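Local coordinates for succinoglycan biosynthesis protein (Bacillus cereus ATCC 14579, PDB 2RAD), which is of unknown function but binds calcium and belongs to the erythromycin esterase family, so it may act as a hydrolase, at residues T233-L238 and W254-A259; K189-K194 and Y244-S249; K66-M71 and K99-E104. One frame throughout, in Å; residues are numbered along the deposited sequence.

Contact 1: T233-L238 and W254-A259; sequences TISALL and WIKQNA. Unlike the reference sequence in segment 233-238: Thr233 (reference Gln).
Ala259 lies across from Ser235 and Leu238, and these three residues bury the bulk of the surface in this contact. Its methyl points at the opposite helix and is met from two sides: Ala259 CB is 3.9 Å from Ser235 OG and 4.1 Å from Leu238 CD1. The small side chain is consistent with the near approach of the CA atoms of Ser235 and Ala259, 5.6 Å apart. The two segments belong to helices 223-240 and 250-268, an antiparallel helical hairpin; the axes of the two segments approach to 9.5 Å, their N-to-C directions 162° apart.

Leu238 sits one turn further along its helix and also points across. With CG anti to the carbonyl carbon (chi1 -71°), its CD1 branch reaches the partner helix, touching the Ala259 methyl and lying 4.4 Å from Ile255 CG2. The leucine also touches Ile188 of helix 178-190 and Leu245 of the connecting loop, so it is packed from several directions.

Ser235 marks the polar border. Lys256 starts out alongside the interface, with CG anti to the backbone N, and stays extended until a bend at chi4 (50°) brings its end toward the serine; Lys256 NZ is then 4.0 Å from Ser235 OG, a distance of proximity and not of bonding. The hydroxyl instead makes a weak hydrogen bond with Glu263 of helix 250-268, one turn beyond Ala259, and the ammonium has a long, weak ion pair with Glu239 of helix 223-240; both ties span the pair just outside the segments.

Between the segments themselves no hydrogen bond forms. Cohesion there comes from methyl groups meeting, and the polar groups add only weak ties at the border, so the fit depends on shape more than on directed bonds.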
ATOM      1  N   THR A 233     -17.581 -18.104  11.752  1.00 73.79           N
ATOM      2  CA  THR A 233     -18.924 -18.658  11.587  1.00 73.28           C
ATOM      3  C   THR A 233     -19.660 -17.857  10.503  1.00 71.80           C
ATOM      4  O   THR A 233     -20.543 -18.378   9.820  1.00 72.42           O
ATOM      5  CB  THR A 233     -19.738 -18.604  12.935  1.00 74.78           C
ATOM      6  OG1 THR A 233     -19.183 -19.521  13.897  1.00 73.77           O
ATOM      7  CG2 THR A 233     -21.197 -18.959  12.693  1.00 75.55           C
ATOM      8  N   ILE A 234     -19.282 -16.592  10.348  1.00 69.78           N
ATOM      9  CA  ILE A 234     -19.887 -15.713   9.351  1.00 68.15           C
ATOM     10  C   ILE A 234     -19.302 -15.991   7.967  1.00 67.79           C
ATOM     11  O   ILE A 234     -20.000 -15.942   6.955  1.00 67.40           O
ATOM     12  CB  ILE A 234     -19.648 -14.231   9.719  1.00 68.12           C
ATOM     13  CG1 ILE A 234     -20.372 -13.915  11.030  1.00 67.09           C
ATOM     14  CG2 ILE A 234     -20.114 -13.308   8.583  1.00 66.77           C
ATOM     15  CD1 ILE A 234     -19.926 -12.643  11.669  1.00 65.66           C
ATOM     16  N   SER A 235     -18.010 -16.284   7.924  1.00 67.09           N
ATOM     17  CA  SER A 235     -17.350 -16.574   6.660  1.00 65.49           C
ATOM     18  C   SER A 235     -17.745 -18.000   6.232  1.00 65.36           C
ATOM     19  O   SER A 235     -17.879 -18.288   5.045  1.00 63.51           O
ATOM     20  CB  SER A 235     -15.829 -16.435   6.835  1.00 64.15           C
ATOM     21  OG  SER A 235     -15.206 -15.905   5.675  1.00 61.99           O
ATOM     22  N   ALA A 236     -17.949 -18.879   7.215  1.00 66.17           N
ATOM     23  CA  ALA A 236     -18.338 -20.272   6.965  1.00 67.09           C
ATOM     24  C   ALA A 236     -19.792 -20.342   6.503  1.00 67.98           C
ATOM     25  O   ALA A 236     -20.134 -21.068   5.564  1.00 67.33           O
ATOM     26  CB  ALA A 236     -18.164 -21.103   8.238  1.00 66.35           C
ATOM     27  N   LEU A 237     -20.639 -19.579   7.183  1.00 68.69           N
ATOM     28  CA  LEU A 237     -22.054 -19.521   6.880  1.00 69.14           C
ATOM     29  C   LEU A 237     -22.264 -19.175   5.415  1.00 70.30           C
ATOM     30  O   LEU A 237     -22.970 -19.884   4.706  1.00 71.55           O
ATOM     31  CB  LEU A 237     -22.722 -18.484   7.780  1.00 68.71           C
ATOM     32  CG  LEU A 237     -24.245 -18.370   7.725  1.00 69.01           C
ATOM     33  CD1 LEU A 237     -24.742 -17.821   9.068  1.00 67.92           C
ATOM     34  CD2 LEU A 237     -24.668 -17.501   6.527  1.00 66.48           C
ATOM     35  N   LEU A 238     -21.643 -18.092   4.957  1.00 71.61           N
ATOM     36  CA  LEU A 238     -21.766 -17.672   3.562  1.00 71.67           C
ATOM     37  C   LEU A 238     -21.319 -18.766   2.590  1.00 73.06           C
ATOM     38  O   LEU A 238     -21.769 -18.797   1.446  1.00 73.13           O
ATOM     39  CB  LEU A 238     -20.951 -16.400   3.325  1.00 69.99           C
ATOM     40  CG  LEU A 238     -21.505 -15.122   3.962  1.00 69.21           C
ATOM     41  CD1 LEU A 238     -20.457 -14.016   3.929  1.00 67.34           C
ATOM     42  CD2 LEU A 238     -22.762 -14.698   3.219  1.00 69.53           C
ATOM     43  N   TRP A 254     -17.083 -10.582  -3.951  1.00 63.72           N
ATOM     44  CA  TRP A 254     -16.829  -9.363  -3.205  1.00 62.66           C
ATOM     45  C   TRP A 254     -17.339  -9.367  -1.769  1.00 61.51           C
ATOM     46  O   TRP A 254     -16.727  -8.755  -0.885  1.00 61.29           O
ATOM     47  CB  TRP A 254     -17.409  -8.162  -3.949  1.00 64.25           C
ATOM     48  CG  TRP A 254     -17.354  -6.918  -3.151  1.00 66.34           C
ATOM     49  CD1 TRP A 254     -18.302  -6.456  -2.297  1.00 67.69           C
ATOM     50  CD2 TRP A 254     -16.254  -6.001  -3.069  1.00 68.81           C
ATOM     51  NE1 TRP A 254     -17.866  -5.304  -1.682  1.00 69.71           N
ATOM     52  CE2 TRP A 254     -16.610  -5.003  -2.137  1.00 69.35           C
ATOM     53  CE3 TRP A 254     -15.001  -5.927  -3.694  1.00 69.31           C
ATOM     54  CZ2 TRP A 254     -15.757  -3.944  -1.809  1.00 69.20           C
ATOM     55  CZ3 TRP A 254     -14.150  -4.868  -3.367  1.00 69.42           C
ATOM     56  CH2 TRP A 254     -14.537  -3.892  -2.433  1.00 69.01           C
ATOM     57  N   ILE A 255     -18.455 -10.049  -1.537  1.00 59.21           N
ATOM     58  CA  ILE A 255     -19.044 -10.124  -0.201  1.00 55.74           C
ATOM     59  C   ILE A 255     -18.256 -11.063   0.702  1.00 54.70           C
ATOM     60  O   ILE A 255     -18.075 -10.795   1.883  1.00 53.03           O
ATOM     61  CB  ILE A 255     -20.516 -10.578  -0.285  1.00 53.28           C
ATOM     62  CG1 ILE A 255     -21.310  -9.529  -1.060  1.00 51.62           C
ATOM     63  CG2 ILE A 255     -21.115 -10.729   1.104  1.00 51.11           C
ATOM     64  CD1 ILE A 255     -21.286  -8.166  -0.399  1.00 52.62           C
ATOM     65  N   LYS A 256     -17.779 -12.163   0.141  1.00 55.94           N
ATOM     66  CA  LYS A 256     -17.006 -13.108   0.927  1.00 57.99           C
ATOM     67  C   LYS A 256     -15.755 -12.421   1.442  1.00 57.54           C
ATOM     68  O   LYS A 256     -15.343 -12.619   2.590  1.00 55.91           O
ATOM     69  CB  LYS A 256     -16.612 -14.317   0.078  1.00 60.72           C
ATOM     70  CG  LYS A 256     -15.746 -15.314   0.830  1.00 64.73           C
ATOM     71  CD  LYS A 256     -15.525 -16.593   0.028  1.00 68.60           C
ATOM     72  CE  LYS A 256     -14.611 -17.569   0.777  1.00 70.37           C
ATOM     73  NZ  LYS A 256     -15.060 -17.795   2.188  1.00 72.25           N
ATOM     74  N   GLN A 257     -15.156 -11.610   0.575  1.00 58.18           N
ATOM     75  CA  GLN A 257     -13.939 -10.880   0.910  1.00 59.58           C
ATOM     76  C   GLN A 257     -14.152  -9.927   2.085  1.00 59.50           C
ATOM     77  O   GLN A 257     -13.302  -9.847   2.975  1.00 61.49           O
ATOM     78  CB  GLN A 257     -13.417 -10.109  -0.310  1.00 60.03           C
ATOM     79  CG  GLN A 257     -12.141  -9.309  -0.044  1.00 61.83           C
ATOM     80  CD  GLN A 257     -10.959 -10.168   0.366  1.00 62.80           C
ATOM     81  OE1 GLN A 257      -9.958  -9.662   0.873  1.00 64.83           O
ATOM     82  NE2 GLN A 257     -11.062 -11.470   0.136  1.00 64.05           N
ATOM     83  N   ASN A 258     -15.270  -9.204   2.106  1.00 57.74           N
ATOM     84  CA  ASN A 258     -15.515  -8.305   3.228  1.00 54.87           C
ATOM     85  C   ASN A 258     -15.533  -9.101   4.527  1.00 53.86           C
ATOM     86  O   ASN A 258     -14.978  -8.665   5.537  1.00 52.91           O
ATOM     87  CB  ASN A 258     -16.827  -7.551   3.048  1.00 54.48           C
ATOM     88  CG  ASN A 258     -16.677  -6.350   2.144  1.00 56.81           C
ATOM     89  OD1 ASN A 258     -16.424  -6.490   0.949  1.00 58.72           O
ATOM     90  ND2 ASN A 258     -16.818  -5.156   2.711  1.00 57.37           N
ATOM     91  N   ALA A 259     -16.160 -10.274   4.491  1.00 52.58           N
ATOM     92  CA  ALA A 259     -16.234 -11.141   5.659  1.00 52.62           C
ATOM     93  C   ALA A 259     -14.829 -11.490   6.129  1.00 52.91           C
ATOM     94  O   ALA A 259     -14.527 -11.448   7.321  1.00 52.03           O
ATOM     95  CB  ALA A 259     -16.985 -12.416   5.315  1.00 52.07           C
TER

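Contact 2: K189-K194 and Y244-S249; sequences KANNSK and YLNGKS
Leu245 lays its CD2 methyl on the side chains of Asn191 and Asn192, where the loop between the two helices of an antiparallel hairpin (223-240 and 250-268) passes the chain just after helix 178-190 ends. The contact is loop against loop, at the surface of the helical part of the protein.

Apolar contact comes first. Leu245 CD2 lies 3.4 Å from Asn191 CB and 3.5 Å from Asn192 CB, so one methyl meets the aliphatic carbons of two successive asparagines. Leu245 CG is anti to the carbonyl carbon (chi1 -79°), which carries the branch toward 189-194, while the nearest CA atoms, those of Asn191 and Leu245, are 5.5 Å apart. This leucine is buried, although the other four residues of the contact are partly or fully exposed.

The flat groups come next. The amides of Asn191 and Asn246 cross at an angle, their planes 69° apart. Asn192 and Tyr244 lie side by side and point the same way, amide and ring planes 62° apart, and the end of Tyr244 leads off from the contact.

Backbone polar groups give no direct bond. Asn191 O and Tyr244 O are both acceptors and cannot pair. The loop is tied to helix 178-190 through Tyr187, whose hydroxyl is hydrogen-bonded to Leu245 O and whose side chain also touches Asn246 and Ser249. Further on, Ser249 takes the N-cap position of helix 250-268, with a weak bond from Phe252 N to its hydroxyl. Back at the start of the loop, Asn192 approaches the tyrosine at its CB and not at its ring, Asn192 ND2 standing 3.7 Å from Tyr244 CB.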
ATOM      1  N   LYS A 189     -30.092 -10.403   2.070  1.00 72.71           N
ATOM      2  CA  LYS A 189     -31.420  -9.809   2.195  1.00 73.86           C
ATOM      3  C   LYS A 189     -31.961  -9.747   0.774  1.00 75.26           C
ATOM      4  O   LYS A 189     -33.155  -9.926   0.533  1.00 75.44           O
ATOM      5  CB  LYS A 189     -31.337  -8.400   2.793  1.00 72.63           C
ATOM      6  CG  LYS A 189     -32.685  -7.796   3.171  1.00 70.50           C
ATOM      7  CD  LYS A 189     -32.533  -6.391   3.741  1.00 70.62           C
ATOM      8  CE  LYS A 189     -31.792  -6.391   5.080  1.00 71.17           C
ATOM      9  NZ  LYS A 189     -31.609  -5.019   5.649  1.00 69.97           N
ATOM     10  N   ALA A 190     -31.058  -9.498  -0.168  1.00 76.41           N
ATOM     11  CA  ALA A 190     -31.416  -9.443  -1.574  1.00 77.23           C
ATOM     12  C   ALA A 190     -31.374 -10.859  -2.133  1.00 78.34           C
ATOM     13  O   ALA A 190     -32.151 -11.212  -3.021  1.00 78.80           O
ATOM     14  CB  ALA A 190     -30.435  -8.560  -2.328  1.00 76.14           C
ATOM     15  N   ASN A 191     -30.475 -11.673  -1.586  1.00 79.84           N
ATOM     16  CA  ASN A 191     -30.302 -13.041  -2.058  1.00 81.58           C
ATOM     17  C   ASN A 191     -30.697 -14.168  -1.104  1.00 82.80           C
ATOM     18  O   ASN A 191     -30.774 -15.324  -1.522  1.00 84.10           O
ATOM     19  CB  ASN A 191     -28.853 -13.242  -2.511  1.00 80.53           C
ATOM     20  CG  ASN A 191     -28.400 -12.165  -3.469  1.00 79.67           C
ATOM     21  OD1 ASN A 191     -28.243 -11.007  -3.081  1.00 79.03           O
ATOM     22  ND2 ASN A 191     -28.201 -12.534  -4.728  1.00 79.29           N
ATOM     23  N   ASN A 192     -30.934 -13.866   0.167  1.00 83.26           N
ATOM     24  CA  ASN A 192     -31.334 -14.932   1.077  1.00 84.29           C
ATOM     25  C   ASN A 192     -31.848 -14.401   2.407  1.00 86.03           C
ATOM     26  O   ASN A 192     -31.325 -14.737   3.478  1.00 86.49           O
ATOM     27  CB  ASN A 192     -30.167 -15.902   1.303  1.00 84.02           C
ATOM     28  CG  ASN A 192     -30.611 -17.233   1.897  1.00 83.14           C
ATOM     29  OD1 ASN A 192     -31.161 -17.287   2.999  1.00 82.96           O
ATOM     30  ND2 ASN A 192     -30.369 -18.317   1.164  1.00 81.81           N
ATOM     31  N   SER A 193     -32.880 -13.564   2.330  1.00 86.92           N
ATOM     32  CA  SER A 193     -33.490 -12.989   3.521  1.00 87.71           C
ATOM     33  C   SER A 193     -34.070 -14.135   4.338  1.00 88.87           C
ATOM     34  O   SER A 193     -35.261 -14.437   4.241  1.00 89.22           O
ATOM     35  CB  SER A 193     -34.603 -12.022   3.120  1.00 87.38           C
ATOM     36  OG  SER A 193     -35.159 -11.394   4.255  1.00 88.20           O
ATOM     37  N   LYS A 194     -33.223 -14.779   5.133  1.00 89.82           N
ATOM     38  CA  LYS A 194     -33.646 -15.913   5.948  1.00 91.90           C
ATOM     39  C   LYS A 194     -32.450 -16.305   6.794  1.00 92.57           C
ATOM     40  O   LYS A 194     -32.587 -16.929   7.849  1.00 92.72           O
ATOM     41  CB  LYS A 194     -34.056 -17.090   5.054  1.00 92.07           C
ATOM     42  CG  LYS A 194     -34.705 -18.252   5.794  1.00 92.82           C
ATOM     43  CD  LYS A 194     -36.106 -17.893   6.277  1.00 93.78           C
ATOM     44  CE  LYS A 194     -36.742 -19.043   7.033  1.00 93.58           C
ATOM     45  NZ  LYS A 194     -35.939 -19.366   8.240  1.00 93.86           N
ATOM     46  N   TYR A 244     -26.744 -20.808  -2.727  1.00 86.81           N
ATOM     47  CA  TYR A 244     -28.043 -20.172  -2.557  1.00 87.72           C
ATOM     48  C   TYR A 244     -27.883 -18.653  -2.540  1.00 87.30           C
ATOM     49  O   TYR A 244     -28.862 -17.916  -2.398  1.00 86.51           O
ATOM     50  CB  TYR A 244     -28.702 -20.640  -1.248  1.00 89.98           C
ATOM     51  CG  TYR A 244     -28.761 -22.152  -1.070  1.00 91.71           C
ATOM     52  CD1 TYR A 244     -29.485 -22.961  -1.950  1.00 92.67           C
ATOM     53  CD2 TYR A 244     -28.077 -22.775  -0.024  1.00 92.04           C
ATOM     54  CE1 TYR A 244     -29.522 -24.358  -1.791  1.00 92.66           C
ATOM     55  CE2 TYR A 244     -28.105 -24.163   0.144  1.00 91.56           C
ATOM     56  CZ  TYR A 244     -28.827 -24.948  -0.741  1.00 92.07           C
ATOM     57  OH  TYR A 244     -28.835 -26.318  -0.581  1.00 90.25           O
ATOM     58  N   LEU A 245     -26.645 -18.189  -2.693  1.00 87.19           N
ATOM     59  CA  LEU A 245     -26.360 -16.754  -2.689  1.00 87.71           C
ATOM     60  C   LEU A 245     -25.671 -16.253  -3.951  1.00 87.00           C
ATOM     61  O   LEU A 245     -24.960 -15.246  -3.905  1.00 87.50           O
ATOM     62  CB  LEU A 245     -25.483 -16.385  -1.486  1.00 88.02           C
ATOM     63  CG  LEU A 245     -26.153 -16.233  -0.121  1.00 88.88           C
ATOM     64  CD1 LEU A 245     -25.089 -15.993   0.943  1.00 89.30           C
ATOM     65  CD2 LEU A 245     -27.147 -15.079  -0.166  1.00 88.05           C
ATOM     66  N   ASN A 246     -25.887 -16.937  -5.071  1.00 85.46           N
ATOM     67  CA  ASN A 246     -25.263 -16.550  -6.335  1.00 84.84           C
ATOM     68  C   ASN A 246     -23.744 -16.761  -6.226  1.00 84.32           C
ATOM     69  O   ASN A 246     -22.952 -16.002  -6.780  1.00 83.12           O
ATOM     70  CB  ASN A 246     -25.568 -15.077  -6.657  1.00 84.93           C
ATOM     71  CG  ASN A 246     -26.157 -14.882  -8.055  1.00 84.30           C
ATOM     72  OD1 ASN A 246     -25.638 -15.399  -9.049  1.00 83.74           O
ATOM     73  ND2 ASN A 246     -27.238 -14.120  -8.133  1.00 84.03           N
ATOM     74  N   GLY A 247     -23.358 -17.809  -5.504  1.00 84.57           N
ATOM     75  CA  GLY A 247     -21.956 -18.132  -5.297  1.00 85.26           C
ATOM     76  C   GLY A 247     -20.954 -17.719  -6.365  1.00 85.80           C
ATOM     77  O   GLY A 247     -20.252 -16.719  -6.218  1.00 85.95           O
ATOM     78  N   LYS A 248     -20.880 -18.497  -7.438  1.00 85.68           N
ATOM     79  CA  LYS A 248     -19.948 -18.232  -8.533  1.00 85.69           C
ATOM     80  C   LYS A 248     -19.951 -16.797  -9.084  1.00 85.30           C
ATOM     81  O   LYS A 248     -19.110 -16.460  -9.929  1.00 84.79           O
ATOM     82  CB  LYS A 248     -20.222 -19.208  -9.689  1.00 85.93           C
ATOM     83  CG  LYS A 248     -19.906 -20.667  -9.378  1.00 84.58           C
ATOM     84  CD  LYS A 248     -20.543 -21.638 -10.390  1.00 83.61           C
ATOM     85  CE  LYS A 248     -20.012 -21.488 -11.818  1.00 81.44           C
ATOM     86  NZ  LYS A 248     -20.517 -20.281 -12.523  1.00 80.01           N
ATOM     87  N   SER A 249     -20.868 -15.956  -8.606  1.00 84.62           N
ATOM     88  CA  SER A 249     -20.982 -14.583  -9.104  1.00 83.79           C
ATOM     89  C   SER A 249     -19.910 -13.582  -8.679  1.00 84.18           C
ATOM     90  O   SER A 249     -19.155 -13.795  -7.727  1.00 83.14           O
ATOM     91  CB  SER A 249     -22.355 -14.006  -8.753  1.00 82.66           C
ATOM     92  OG  SER A 249     -22.435 -13.660  -7.383  1.00 79.90           O
TER

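Contact 3: K66-M71 and K99-E104; sequences KPLKNM and KYLVSE
The carbonyl oxygen Lys99 O, just ahead of the Tyr100 that meets Lys66, Leu68 and Lys69, is held by two donors. Ser103 OG gives it a bond of 2.9 Å and Ser103 N one of 3.1 Å, and they reach Lys99 O from opposite faces of its plane. The hydroxyl, 30° out of that plane, reaches back one turn, from Ser103 to Lys99, at the end of helix 88-103.

Tyr100 has the largest share of the contact. Its CG is anti to the backbone N (chi1 178°), which sends the ring out from the helix toward 66-71. Leu68 slides past it in the opposite direction: Leu68 CB is 3.6 Å from Tyr100 CE2, and Leu68 CD1 is 3.6 Å from Tyr100 CD2, so the leucine runs along the CD2-CE2 bond of the ring. Glu104 CB, one turn on from the tyrosine, covers one ring face toward its rim.

Helix 88-103 is the crossover of a beta-alpha-beta unit between strands 77-82 and 109-112 of the main mixed sheet, which are parallel but have strand 301-306 between them. The short helix 68-72 packs against its end, and Leu68 also touches Phe384 of strand 382-386. Leu101 joins in at 4.4 Å, from its CD2 to Leu68 CD1, and meets Phe107 beyond.

Around the phenol oxygen the turn of 66-69 closes in. Lys69 N lies at the ring edge, near its plane, and is hydrogen-bonded to Lys66 O. Lys66 CD lies 4.2 Å from Tyr100 OH. Lys69 CB is 3.6 Å from Tyr100 OH, while the extended lysine chain runs off from the contact.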
ATOM      1  N   LYS A  66       7.995   7.070 -20.707  1.00 64.08           N
ATOM      2  CA  LYS A  66       7.874   6.042 -21.729  1.00 66.00           C
ATOM      3  C   LYS A  66       8.793   4.848 -21.459  1.00 65.72           C
ATOM      4  O   LYS A  66       8.388   3.692 -21.646  1.00 65.66           O
ATOM      5  CB  LYS A  66       8.147   6.635 -23.119  1.00 68.39           C
ATOM      6  CG  LYS A  66       7.042   7.578 -23.605  1.00 71.56           C
ATOM      7  CD  LYS A  66       5.724   6.840 -23.844  1.00 73.32           C
ATOM      8  CE  LYS A  66       5.741   6.046 -25.148  1.00 74.32           C
ATOM      9  NZ  LYS A  66       5.627   6.928 -26.356  1.00 74.36           N
ATOM     10  N   PRO A  67      10.038   5.104 -21.015  1.00 64.37           N
ATOM     11  CA  PRO A  67      10.951   3.996 -20.739  1.00 64.09           C
ATOM     12  C   PRO A  67      10.321   2.910 -19.865  1.00 65.29           C
ATOM     13  O   PRO A  67      10.790   1.778 -19.864  1.00 66.40           O
ATOM     14  CB  PRO A  67      12.121   4.689 -20.058  1.00 62.99           C
ATOM     15  CG  PRO A  67      12.175   5.979 -20.780  1.00 62.10           C
ATOM     16  CD  PRO A  67      10.727   6.394 -20.846  1.00 62.97           C
ATOM     17  N   LEU A  68       9.259   3.259 -19.132  1.00 66.34           N
ATOM     18  CA  LEU A  68       8.556   2.308 -18.252  1.00 65.78           C
ATOM     19  C   LEU A  68       7.826   1.180 -18.974  1.00 67.18           C
ATOM     20  O   LEU A  68       7.750   0.069 -18.454  1.00 68.49           O
ATOM     21  CB  LEU A  68       7.511   3.009 -17.375  1.00 61.41           C
ATOM     22  CG  LEU A  68       7.798   3.685 -16.043  1.00 56.67           C
ATOM     23  CD1 LEU A  68       6.454   3.934 -15.397  1.00 54.22           C
ATOM     24  CD2 LEU A  68       8.639   2.819 -15.136  1.00 54.98           C
ATOM     25  N   LYS A  69       7.270   1.458 -20.151  1.00 67.37           N
ATOM     26  CA  LYS A  69       6.535   0.427 -20.876  1.00 67.22           C
ATOM     27  C   LYS A  69       7.259  -0.920 -20.856  1.00 67.40           C
ATOM     28  O   LYS A  69       6.809  -1.877 -20.218  1.00 65.61           O
ATOM     29  CB  LYS A  69       6.292   0.844 -22.332  1.00 67.48           C
ATOM     30  CG  LYS A  69       5.412  -0.156 -23.087  1.00 65.90           C
ATOM     31  CD  LYS A  69       5.418   0.063 -24.583  1.00 66.02           C
ATOM     32  CE  LYS A  69       4.555  -0.993 -25.280  1.00 68.62           C
ATOM     33  NZ  LYS A  69       4.627  -0.962 -26.785  1.00 69.14           N
ATOM     34  N   ASN A  70       8.382  -0.983 -21.562  1.00 67.94           N
ATOM     35  CA  ASN A  70       9.163  -2.208 -21.646  1.00 69.23           C
ATOM     36  C   ASN A  70       9.827  -2.572 -20.319  1.00 68.89           C
ATOM     37  O   ASN A  70      10.301  -3.699 -20.155  1.00 68.36           O
ATOM     38  CB  ASN A  70      10.218  -2.080 -22.760  1.00 70.96           C
ATOM     39  CG  ASN A  70       9.722  -2.604 -24.115  1.00 72.33           C
ATOM     40  OD1 ASN A  70       8.546  -2.463 -24.458  1.00 73.76           O
ATOM     41  ND2 ASN A  70      10.629  -3.205 -24.892  1.00 71.96           N
HETATM   42  N   MSE A  71       9.849  -1.629 -19.373  1.00 68.49           N
HETATM   43  CA  MSE A  71      10.460  -1.865 -18.057  1.00 68.18           C
HETATM   44  C   MSE A  71       9.483  -2.607 -17.134  1.00 66.42           C
HETATM   45  O   MSE A  71       9.807  -3.661 -16.582  1.00 65.09           O
HETATM   46  CB  MSE A  71      10.872  -0.536 -17.425  1.00 70.04           C
HETATM   47  CG  MSE A  71      12.176  -0.588 -16.665  1.00 73.00           C
HETATM   48 SE   MSE A  71      12.631   1.160 -15.965  1.00 82.79          SE
HETATM   49  CE  MSE A  71      13.848   1.778 -17.331  1.00 80.90           C
ATOM     50  N   LYS A  99      -0.815   7.618 -13.057  1.00 54.46           N
ATOM     51  CA  LYS A  99      -1.385   8.269 -14.224  1.00 54.51           C
ATOM     52  C   LYS A  99      -0.887   7.535 -15.461  1.00 54.69           C
ATOM     53  O   LYS A  99      -1.682   7.101 -16.292  1.00 55.89           O
ATOM     54  CB  LYS A  99      -0.954   9.734 -14.242  1.00 55.14           C
ATOM     55  CG  LYS A  99      -1.936  10.693 -14.881  1.00 55.90           C
ATOM     56  CD  LYS A  99      -1.751  12.078 -14.287  1.00 56.79           C
ATOM     57  CE  LYS A  99      -2.589  13.149 -14.961  1.00 54.41           C
ATOM     58  NZ  LYS A  99      -2.436  14.448 -14.228  1.00 53.59           N
ATOM     59  N   TYR A 100       0.428   7.368 -15.571  1.00 54.91           N
ATOM     60  CA  TYR A 100       1.021   6.666 -16.716  1.00 54.73           C
ATOM     61  C   TYR A 100       0.591   5.199 -16.807  1.00 53.22           C
ATOM     62  O   TYR A 100       0.280   4.693 -17.885  1.00 52.18           O
ATOM     63  CB  TYR A 100       2.547   6.718 -16.641  1.00 56.95           C
ATOM     64  CG  TYR A 100       3.232   5.970 -17.767  1.00 59.75           C
ATOM     65  CD1 TYR A 100       3.370   6.546 -19.028  1.00 61.05           C
ATOM     66  CD2 TYR A 100       3.706   4.674 -17.584  1.00 59.41           C
ATOM     67  CE1 TYR A 100       3.964   5.846 -20.082  1.00 59.98           C
ATOM     68  CE2 TYR A 100       4.297   3.970 -18.633  1.00 58.71           C
ATOM     69  CZ  TYR A 100       4.421   4.560 -19.876  1.00 58.79           C
ATOM     70  OH  TYR A 100       4.991   3.863 -20.913  1.00 58.52           O
ATOM     71  N   LEU A 101       0.592   4.514 -15.668  1.00 52.78           N
ATOM     72  CA  LEU A 101       0.217   3.110 -15.626  1.00 52.43           C
ATOM     73  C   LEU A 101      -1.259   2.830 -15.896  1.00 52.51           C
ATOM     74  O   LEU A 101      -1.617   1.736 -16.355  1.00 51.24           O
ATOM     75  CB  LEU A 101       0.619   2.504 -14.282  1.00 50.39           C
ATOM     76  CG  LEU A 101       2.120   2.327 -14.072  1.00 48.51           C
ATOM     77  CD1 LEU A 101       2.363   1.541 -12.793  1.00 48.08           C
ATOM     78  CD2 LEU A 101       2.712   1.593 -15.249  1.00 46.40           C
ATOM     79  N   VAL A 102      -2.117   3.804 -15.608  1.00 52.35           N
ATOM     80  CA  VAL A 102      -3.542   3.614 -15.829  1.00 52.48           C
ATOM     81  C   VAL A 102      -3.894   3.878 -17.280  1.00 53.29           C
ATOM     82  O   VAL A 102      -4.723   3.169 -17.864  1.00 54.84           O
ATOM     83  CB  VAL A 102      -4.403   4.547 -14.936  1.00 50.96           C
ATOM     84  CG1 VAL A 102      -5.857   4.505 -15.391  1.00 48.68           C
ATOM     85  CG2 VAL A 102      -4.312   4.105 -13.477  1.00 49.76           C
ATOM     86  N   SER A 103      -3.244   4.881 -17.863  1.00 52.97           N
ATOM     87  CA  SER A 103      -3.518   5.265 -19.242  1.00 53.62           C
ATOM     88  C   SER A 103      -2.740   4.511 -20.303  1.00 55.21           C
ATOM     89  O   SER A 103      -3.259   4.280 -21.390  1.00 55.77           O
ATOM     90  CB  SER A 103      -3.289   6.767 -19.432  1.00 51.83           C
ATOM     91  OG  SER A 103      -1.952   7.118 -19.143  1.00 48.73           O
ATOM     92  N   GLU A 104      -1.506   4.119 -19.994  1.00 57.59           N
ATOM     93  CA  GLU A 104      -0.671   3.416 -20.968  1.00 58.10           C
ATOM     94  C   GLU A 104      -0.531   1.902 -20.829  1.00 57.07           C
ATOM     95  O   GLU A 104      -0.428   1.198 -21.834  1.00 58.10           O
ATOM     96  CB  GLU A 104       0.722   4.051 -21.013  1.00 59.53           C
ATOM     97  CG  GLU A 104       0.751   5.395 -21.748  1.00 63.85           C
ATOM     98  CD  GLU A 104       0.168   5.300 -23.162  1.00 67.29           C
ATOM     99  OE1 GLU A 104       0.698   4.509 -23.977  1.00 67.36           O
ATOM    100  OE2 GLU A 104      -0.819   6.014 -23.461  1.00 68.04           O
TER

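How the contacts relate
From the N terminus, contact 3 comes first: segment 66-71 is met again at 99-104, closing a loop that holds strand 77-82 and most of helix 88-103. The chain then runs on through strands 109-112 and 167-172 to the helical region. There contact 2 opens at 189-194, contact 1 opens at 233-238, contact 2 closes at 244-249 and contact 1 closes at 254-259, so the two cross. They also touch, Leu238 CD2 lying 3.5 Å from Leu245 CD1, which packs helix 223-240 on its own following loop; contact 2 in turn sets that loop beside the chain leaving helix 178-190. Contact 3 belongs to the sheet-bearing part, its nearest atoms about 17 Å from those of contact 1.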